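Local coordinates for sigma regulatory family protein-PP2C phosphatase (Chlamydia trachomatis serovar L2, PDB 6MAB) that probably senses TCA-cycle metabolites through this periplasmic domain and forms part of a membrane-bound regulator that probably also carries a PP2C-type phosphatase domain, at residues 76-81 with 86-91; 46-51 with 132-137; 241-246 with 263-268. All coordinates share one frame; numbering follows the deposited sequence.

Overall arrangement
Contacts 1 and 2 lie together in one half of the elongated domain and share its five-stranded sheet; contact 3 belongs to the other half, with nearest atoms about 30 Å from contact 1 and about 26 Å from contact 2. Contact 1, with mostly buried residues, is an edge hairpin joined by backbone hydrogen bonds. Contact 2 lies nearer the surface, where a loop meets a strand end through a few methyl groups and a water. The two touch where Leu77 CD2 packs 3.6 Å from Ile134 CD1. Contact 3, partly buried, sets a C-terminal helix against the second sheet through aromatic rings and another bridging water.

Contact 1 (76-81 with 86-91); sequences SLVKKE and FRVVAS
Leu77 faces two residues at once, Val89 and Ala90, and so marks a classic beta bulge in the antiparallel hairpin of strands 74-80 and 86-91, at one edge of a five-stranded antiparallel sheet, consistent with a Cache-type sensor fold. The Leu77 O atom receives Val89 N at 2.9 Å and a weak second bond from Ala90 N at 3.3 Å. The bulge shifts the register by one: Ser76 pairs with Ser91, but Val78 with Val88. Val89, the extra residue, has CG1 anti to its carbonyl carbon (chi1 -63°); this turns CG2 to within 3.4 Å of Leu77 O and lets CG1 lie 3.7 Å from Lys79 CB. Past the bulge, Lys79 and Arg87 exchange backbone hydrogen bonds in both directions, as a hydrogen-bonded antiparallel pair.

On the face carrying Val78, Lys80 and Phe86, the aromatic side chain crosses Val78 at about a right angle, with Phe86 CB 3.6 Å from Val78 CG1. Lys80 has CG anti to its backbone N (chi1 -169°), laying its first methylenes by the far end of the ring, Lys80 CB 3.7 Å from Phe86 CE1, before the extended chain carries the ammonium away. Val145 of strand 142-151, on the far side of strand 74-80, and Ile105 also touch this ring. On the other face, Leu77 and Ala90 pack on Leu60 of helix 58-68.

Glu81 and Arg87 stop short of a salt bridge, OE2 of Glu81 being 4.6 Å from NH1 of Arg87; the NE of Arg87 is hydrogen-bonded to Gly98 O. At the opposite end of the hairpin the two serine hydroxyls, themselves bonded to Glu74 OE2 and Arg93 N respectively, meet with Ser76 OG 2.7 Å from Ser91 OG.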
# COMPACT_ATOMS: atom_id res chain seq x y z
N SER A 76 16.12 -5.86 -4.94
CA SER A 76 16.55 -6.28 -6.27
C SER A 76 17.00 -5.09 -7.12
O SER A 76 16.39 -4.03 -7.10
CB SER A 76 15.41 -6.99 -7.02
OG SER A 76 15.08 -8.22 -6.39
N LEU A 77 18.07 -5.32 -7.88
CA LEU A 77 18.47 -4.44 -8.96
C LEU A 77 17.88 -4.98 -10.24
O LEU A 77 18.18 -6.11 -10.64
CB LEU A 77 19.99 -4.38 -9.09
CG LEU A 77 20.85 -3.60 -8.13
CD1 LEU A 77 22.30 -3.78 -8.60
CD2 LEU A 77 20.42 -2.14 -8.12
N VAL A 78 17.06 -4.16 -10.88
CA VAL A 78 16.28 -4.54 -12.05
C VAL A 78 16.81 -3.73 -13.22
O VAL A 78 16.67 -2.50 -13.25
CB VAL A 78 14.78 -4.31 -11.83
CG1 VAL A 78 13.96 -4.90 -13.02
CG2 VAL A 78 14.36 -4.94 -10.52
N LYS A 79 17.42 -4.41 -14.19
CA LYS A 79 17.99 -3.71 -15.33
C LYS A 79 16.87 -3.34 -16.29
O LYS A 79 15.97 -4.13 -16.55
CB LYS A 79 19.02 -4.59 -16.04
CG LYS A 79 19.60 -3.98 -17.29
CD LYS A 79 20.57 -4.94 -17.96
CE LYS A 79 21.14 -4.35 -19.23
NZ LYS A 79 21.96 -3.14 -18.95
N LYS A 80 16.93 -2.12 -16.82
CA LYS A 80 16.10 -1.75 -17.95
C LYS A 80 16.90 -2.10 -19.21
O LYS A 80 17.90 -1.45 -19.52
CB LYS A 80 15.73 -0.27 -17.91
CG LYS A 80 14.65 0.13 -18.92
CD LYS A 80 14.44 1.63 -18.87
CE LYS A 80 13.37 2.11 -19.85
NZ LYS A 80 13.27 3.59 -19.78
N GLU A 81 16.47 -3.15 -19.90
CA GLU A 81 17.14 -3.57 -21.12
C GLU A 81 16.93 -2.55 -22.23
O GLU A 81 16.08 -1.65 -22.14
CB GLU A 81 16.63 -4.95 -21.55
CG GLU A 81 16.72 -6.03 -20.48
CD GLU A 81 18.10 -6.67 -20.40
OE1 GLU A 81 19.06 -6.11 -20.97
OE2 GLU A 81 18.21 -7.75 -19.79
N PHE A 86 12.28 -5.16 -18.46
CA PHE A 86 12.96 -5.15 -17.17
C PHE A 86 13.33 -6.57 -16.75
O PHE A 86 12.53 -7.51 -16.90
CB PHE A 86 12.06 -4.53 -16.09
CG PHE A 86 11.90 -3.05 -16.22
CD1 PHE A 86 12.85 -2.20 -15.70
CD2 PHE A 86 10.81 -2.51 -16.87
CE1 PHE A 86 12.71 -0.82 -15.82
CE2 PHE A 86 10.66 -1.14 -16.99
CZ PHE A 86 11.63 -0.30 -16.47
N ARG A 87 14.54 -6.73 -16.23
CA ARG A 87 15.02 -8.05 -15.83
C ARG A 87 15.82 -7.95 -14.53
O ARG A 87 16.65 -7.06 -14.38
CB ARG A 87 15.88 -8.66 -16.92
CG ARG A 87 16.23 -10.10 -16.70
CD ARG A 87 17.17 -10.60 -17.78
NE ARG A 87 17.30 -12.05 -17.74
CZ ARG A 87 18.35 -12.73 -18.20
NH1 ARG A 87 19.38 -12.08 -18.74
NH2 ARG A 87 18.37 -14.05 -18.12
N VAL A 88 15.57 -8.88 -13.60
CA VAL A 88 16.30 -8.89 -12.34
C VAL A 88 17.73 -9.34 -12.60
O VAL A 88 17.97 -10.47 -13.06
CB VAL A 88 15.64 -9.79 -11.30
CG1 VAL A 88 16.45 -9.80 -10.03
CG2 VAL A 88 14.20 -9.35 -10.99
N VAL A 89 18.70 -8.48 -12.30
CA VAL A 89 20.10 -8.84 -12.48
C VAL A 89 20.85 -8.99 -11.16
O VAL A 89 22.01 -9.44 -11.18
CB VAL A 89 20.83 -7.83 -13.40
CG1 VAL A 89 20.22 -7.87 -14.80
CG2 VAL A 89 20.78 -6.43 -12.84
N ALA A 90 20.25 -8.64 -10.03
CA ALA A 90 20.79 -8.97 -8.72
C ALA A 90 19.65 -8.88 -7.72
O ALA A 90 18.81 -7.98 -7.81
CB ALA A 90 21.93 -8.03 -8.34
N SER A 91 19.61 -9.82 -6.77
CA SER A 91 18.57 -9.83 -5.75
C SER A 91 19.05 -10.51 -4.47
O SER A 91 19.81 -11.48 -4.51
CB SER A 91 17.32 -10.56 -6.25
OG SER A 91 16.27 -10.41 -5.30

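Contact 2 (46-51 with 132-137); sequences FDLDRG and TNIFDI
The CD1 methyl of Ile134 meets Leu48 CD1 at 4.3 Å. This is a light apolar touch, filled out by the surroundings: Leu48 leans on Leu39 and Phe42 of helix 35-45, while Ile134 also reaches Val52. The strand carrying Ile134 is an inner strand of the five-stranded antiparallel sheet, probably one module of a double Cache sensor, and here the connection between helices 35-45 and 58-68 passes beside its end. Asp136 comes next, after the strand has finished. Asp136 OD1 accepts Ser138 N, an Asx turn, and Ser139 N.

Ile137 makes the closest approach. CG1 sits between the backbone N and the carbonyl carbon (chi1 61°), and from there CD1 reaches 3.6 Å from Asp49 O. CG2 of Ile137 comes loosely to one carboxylate oxygen, 4.3 Å from Asp49 OD1. The backbone carbonyl of Asp49 also takes a hydrogen bond from a water, at 2.9 Å from Asp49 O; the water accepts from Ile137 N at 3.2 Å, bridging the two backbones where no direct hydrogen bond joins them. Asp49 is presented by a type I turn from Leu48 to Gly51, closed by Gly51 N on Leu48 O at 3.1 Å; the last residue has backbone angles that call for glycine.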
# COMPACT_ATOMS: atom_id res chain seq x y z
N PHE A 46 27.24 -1.02 -2.43
CA PHE A 46 27.54 -1.47 -3.79
C PHE A 46 27.58 -0.27 -4.74
O PHE A 46 26.61 0.50 -4.81
CB PHE A 46 26.50 -2.48 -4.25
CG PHE A 46 26.22 -3.53 -3.23
CD1 PHE A 46 27.10 -4.59 -3.06
CD2 PHE A 46 25.10 -3.45 -2.43
CE1 PHE A 46 26.84 -5.57 -2.12
CE2 PHE A 46 24.84 -4.42 -1.48
CZ PHE A 46 25.71 -5.48 -1.32
N ASP A 47 28.67 -0.15 -5.50
CA ASP A 47 28.88 1.04 -6.33
C ASP A 47 28.00 1.02 -7.58
O ASP A 47 28.10 0.10 -8.40
CB ASP A 47 30.35 1.14 -6.73
CG ASP A 47 30.62 2.31 -7.65
OD1 ASP A 47 30.14 3.43 -7.33
OD2 ASP A 47 31.29 2.12 -8.69
N LEU A 48 27.17 2.04 -7.74
CA LEU A 48 26.30 2.14 -8.91
C LEU A 48 26.79 3.15 -9.94
O LEU A 48 26.09 3.40 -10.92
CB LEU A 48 24.88 2.52 -8.48
CG LEU A 48 24.01 1.43 -7.87
CD1 LEU A 48 22.67 1.99 -7.40
CD2 LEU A 48 23.79 0.29 -8.87
N ASP A 49 27.98 3.72 -9.74
CA ASP A 49 28.49 4.73 -10.67
C ASP A 49 28.64 4.16 -12.07
O ASP A 49 28.38 4.86 -13.06
CB ASP A 49 29.83 5.28 -10.18
CG ASP A 49 29.67 6.32 -9.07
OD1 ASP A 49 28.52 6.66 -8.72
OD2 ASP A 49 30.71 6.79 -8.56
N ARG A 50 29.08 2.91 -12.18
CA ARG A 50 29.30 2.26 -13.46
C ARG A 50 28.03 1.62 -14.03
O ARG A 50 28.09 1.05 -15.12
CB ARG A 50 30.40 1.20 -13.34
N GLY A 51 26.91 1.70 -13.33
CA GLY A 51 25.66 1.15 -13.81
C GLY A 51 25.25 -0.08 -13.02
O GLY A 51 25.75 -0.36 -11.93
N THR A 132 12.69 2.70 -7.19
CA THR A 132 13.51 3.89 -7.35
C THR A 132 14.34 3.81 -8.62
O THR A 132 15.05 2.83 -8.84
CB THR A 132 14.39 4.06 -6.12
OG1 THR A 132 13.56 4.15 -4.97
CG2 THR A 132 15.27 5.32 -6.25
N ASN A 133 14.27 4.86 -9.45
CA ASN A 133 15.00 4.86 -10.70
C ASN A 133 16.50 5.04 -10.46
O ASN A 133 16.94 5.82 -9.61
CB ASN A 133 14.47 5.97 -11.63
CG ASN A 133 13.33 5.52 -12.47
OD1 ASN A 133 13.27 4.36 -12.91
ND2 ASN A 133 12.40 6.42 -12.73
N ILE A 134 17.28 4.26 -11.20
CA ILE A 134 18.73 4.35 -11.21
C ILE A 134 19.08 5.13 -12.48
O ILE A 134 19.00 4.61 -13.59
CB ILE A 134 19.39 2.97 -11.16
CG1 ILE A 134 19.02 2.28 -9.83
CG2 ILE A 134 20.91 3.09 -11.33
CD1 ILE A 134 19.29 0.79 -9.83
N PHE A 135 19.41 6.40 -12.29
CA PHE A 135 19.67 7.33 -13.38
C PHE A 135 21.15 7.36 -13.69
O PHE A 135 21.98 7.48 -12.79
CB PHE A 135 19.22 8.76 -13.02
CG PHE A 135 17.73 8.93 -12.89
CD1 PHE A 135 16.91 8.85 -13.99
CD2 PHE A 135 17.15 9.20 -11.67
CE1 PHE A 135 15.54 9.02 -13.88
CE2 PHE A 135 15.77 9.36 -11.54
CZ PHE A 135 14.98 9.29 -12.66
N ASP A 136 21.48 7.28 -14.98
CA ASP A 136 22.87 7.40 -15.41
C ASP A 136 23.45 8.71 -14.90
O ASP A 136 22.83 9.76 -15.01
CB ASP A 136 22.96 7.34 -16.94
CG ASP A 136 24.39 7.29 -17.44
OD1 ASP A 136 25.03 8.37 -17.56
OD2 ASP A 136 24.88 6.18 -17.73
N ILE A 137 24.66 8.63 -14.33
CA ILE A 137 25.26 9.80 -13.69
C ILE A 137 25.65 10.85 -14.71
O ILE A 137 25.77 12.03 -14.35
CB ILE A 137 26.48 9.38 -12.86
CG1 ILE A 137 27.55 8.75 -13.76
CG2 ILE A 137 26.05 8.42 -11.74
CD1 ILE A 137 28.84 8.39 -13.06
O HOH W 1 25.79 5.68 -14.10

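Contact 3 (241-246 with 263-268); sequences EMWGYI and SIIFAS
Trp243 and Ile265 bring the two backbones nearest, with their CA atoms 7.8 Å apart, too far for direct backbone hydrogen bonds; none joins the segments. A water spans the gap instead: it donates to Glu241 O at 2.8 Å and accepts from Ser263 N at 3.0 Å, so the strand carbonyl and a helix N-H are tied through one molecule. Strand 240-249 is joined by a short connection to its antiparallel neighbour 254-261, and helix 262-267 follows at once, folding back on the first of the pair. This is the second of two antiparallel sheets, an arrangement consistent with a double Cache sensor domain.

The side chains meet through Trp243. Its CG stands anti to the carbonyl carbon (chi1 -84°); the CB of Trp243 points toward the helix, and the indole meets Ile265 and Phe266. Phe266 presents its CE1-CZ edge to one face of the indole six-membered ring in a T-shaped (edge-to-face) stack: the planes are 80° apart and the centroids 5.0 Å. The contact is off-centre, near the rim, where Phe266 CE1 comes within 3.5 Å of Trp243 CH2 and Phe266 CZ within 3.6 Å of the same carbon. Such an arrangement points the slightly positive ring hydrogens of Phe266 at the indole pi cloud. Ile265, one residue earlier, adds a methyl that approaches the indole obliquely, its CG2 lying 4.3 Å from Trp243 CE3. Leu10 and Thr14 of the long N-terminal helix also touch the tryptophan, as do Ser234 of the adjoining strand and Leu226.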
# COMPACT_ATOMS: atom_id res chain seq x y z
N GLU A 241 -24.21 -2.04 11.96
CA GLU A 241 -24.03 -0.80 11.19
C GLU A 241 -22.78 -0.03 11.64
O GLU A 241 -22.58 0.20 12.84
CB GLU A 241 -25.26 0.09 11.33
N MET A 242 -21.96 0.37 10.67
CA MET A 242 -20.71 1.10 10.85
C MET A 242 -20.81 2.45 10.16
O MET A 242 -21.45 2.59 9.12
CB MET A 242 -19.50 0.36 10.23
CG MET A 242 -19.41 -1.11 10.56
SD MET A 242 -19.33 -1.40 12.32
CE MET A 242 -17.72 -0.97 12.75
N TRP A 243 -20.13 3.44 10.72
CA TRP A 243 -19.85 4.68 10.02
C TRP A 243 -18.34 4.79 9.85
O TRP A 243 -17.58 4.28 10.68
CB TRP A 243 -20.37 5.89 10.79
CG TRP A 243 -21.84 6.21 10.57
CD1 TRP A 243 -22.80 5.39 10.06
CD2 TRP A 243 -22.48 7.45 10.85
NE1 TRP A 243 -24.01 6.04 10.01
CE2 TRP A 243 -23.84 7.31 10.50
CE3 TRP A 243 -22.05 8.67 11.38
CZ2 TRP A 243 -24.76 8.35 10.63
CZ3 TRP A 243 -22.96 9.69 11.51
CH2 TRP A 243 -24.29 9.53 11.15
N GLY A 244 -17.90 5.45 8.77
CA GLY A 244 -16.48 5.54 8.50
C GLY A 244 -16.11 6.81 7.77
O GLY A 244 -16.96 7.61 7.39
N TYR A 245 -14.79 7.00 7.61
CA TYR A 245 -14.20 8.14 6.91
C TYR A 245 -13.09 7.63 6.01
O TYR A 245 -12.27 6.83 6.44
CB TYR A 245 -13.61 9.17 7.91
CG TYR A 245 -12.99 10.36 7.25
CD1 TYR A 245 -13.76 11.43 6.84
CD2 TYR A 245 -11.61 10.43 7.03
CE1 TYR A 245 -13.20 12.54 6.24
CE2 TYR A 245 -11.04 11.54 6.43
CZ TYR A 245 -11.84 12.58 6.03
OH TYR A 245 -11.28 13.66 5.43
N ILE A 246 -13.04 8.10 4.77
CA ILE A 246 -12.02 7.67 3.81
C ILE A 246 -11.08 8.83 3.54
O ILE A 246 -11.50 9.89 3.04
CB ILE A 246 -12.62 7.17 2.50
CG1 ILE A 246 -13.49 5.95 2.75
CG2 ILE A 246 -11.51 6.80 1.52
CD1 ILE A 246 -14.34 5.57 1.54
N SER A 263 -23.48 2.81 16.69
CA SER A 263 -23.99 2.95 18.05
C SER A 263 -22.96 3.57 18.98
O SER A 263 -23.32 4.30 19.91
CB SER A 263 -24.45 1.59 18.58
OG SER A 263 -23.36 0.69 18.81
N ILE A 264 -21.67 3.28 18.77
CA ILE A 264 -20.61 3.88 19.58
C ILE A 264 -20.43 5.34 19.19
O ILE A 264 -20.31 6.22 20.06
CB ILE A 264 -19.31 3.06 19.40
CG1 ILE A 264 -19.50 1.66 20.00
CG2 ILE A 264 -18.13 3.77 19.99
CD1 ILE A 264 -18.33 0.69 19.81
N ILE A 265 -20.43 5.63 17.90
CA ILE A 265 -20.37 7.01 17.43
C ILE A 265 -21.48 7.82 18.08
O ILE A 265 -21.25 8.90 18.63
CB ILE A 265 -20.47 7.06 15.89
CG1 ILE A 265 -19.24 6.42 15.25
CG2 ILE A 265 -20.69 8.51 15.41
CD1 ILE A 265 -17.94 7.16 15.51
N PHE A 266 -22.71 7.31 18.04
CA PHE A 266 -23.83 8.08 18.54
C PHE A 266 -23.84 8.18 20.06
O PHE A 266 -24.46 9.09 20.60
CB PHE A 266 -25.15 7.46 18.03
CG PHE A 266 -25.54 7.97 16.66
CD1 PHE A 266 -24.70 7.80 15.58
CD2 PHE A 266 -26.73 8.65 16.46
CE1 PHE A 266 -25.04 8.28 14.34
CE2 PHE A 266 -27.06 9.13 15.21
CZ PHE A 266 -26.19 8.93 14.14
N ALA A 267 -23.15 7.28 20.76
CA ALA A 267 -23.12 7.35 22.21
C ALA A 267 -22.45 8.64 22.68
O ALA A 267 -22.68 9.07 23.82
CB ALA A 267 -22.39 6.14 22.81
N SER A 268 -21.64 9.26 21.82
CA SER A 268 -21.03 10.56 22.13
C SER A 268 -22.05 11.66 22.29
O SER A 268 -21.70 12.75 22.76
CB SER A 268 -20.04 10.98 21.03
OG SER A 268 -18.93 10.10 20.98
O HOH W 2 -23.94 0.17 15.25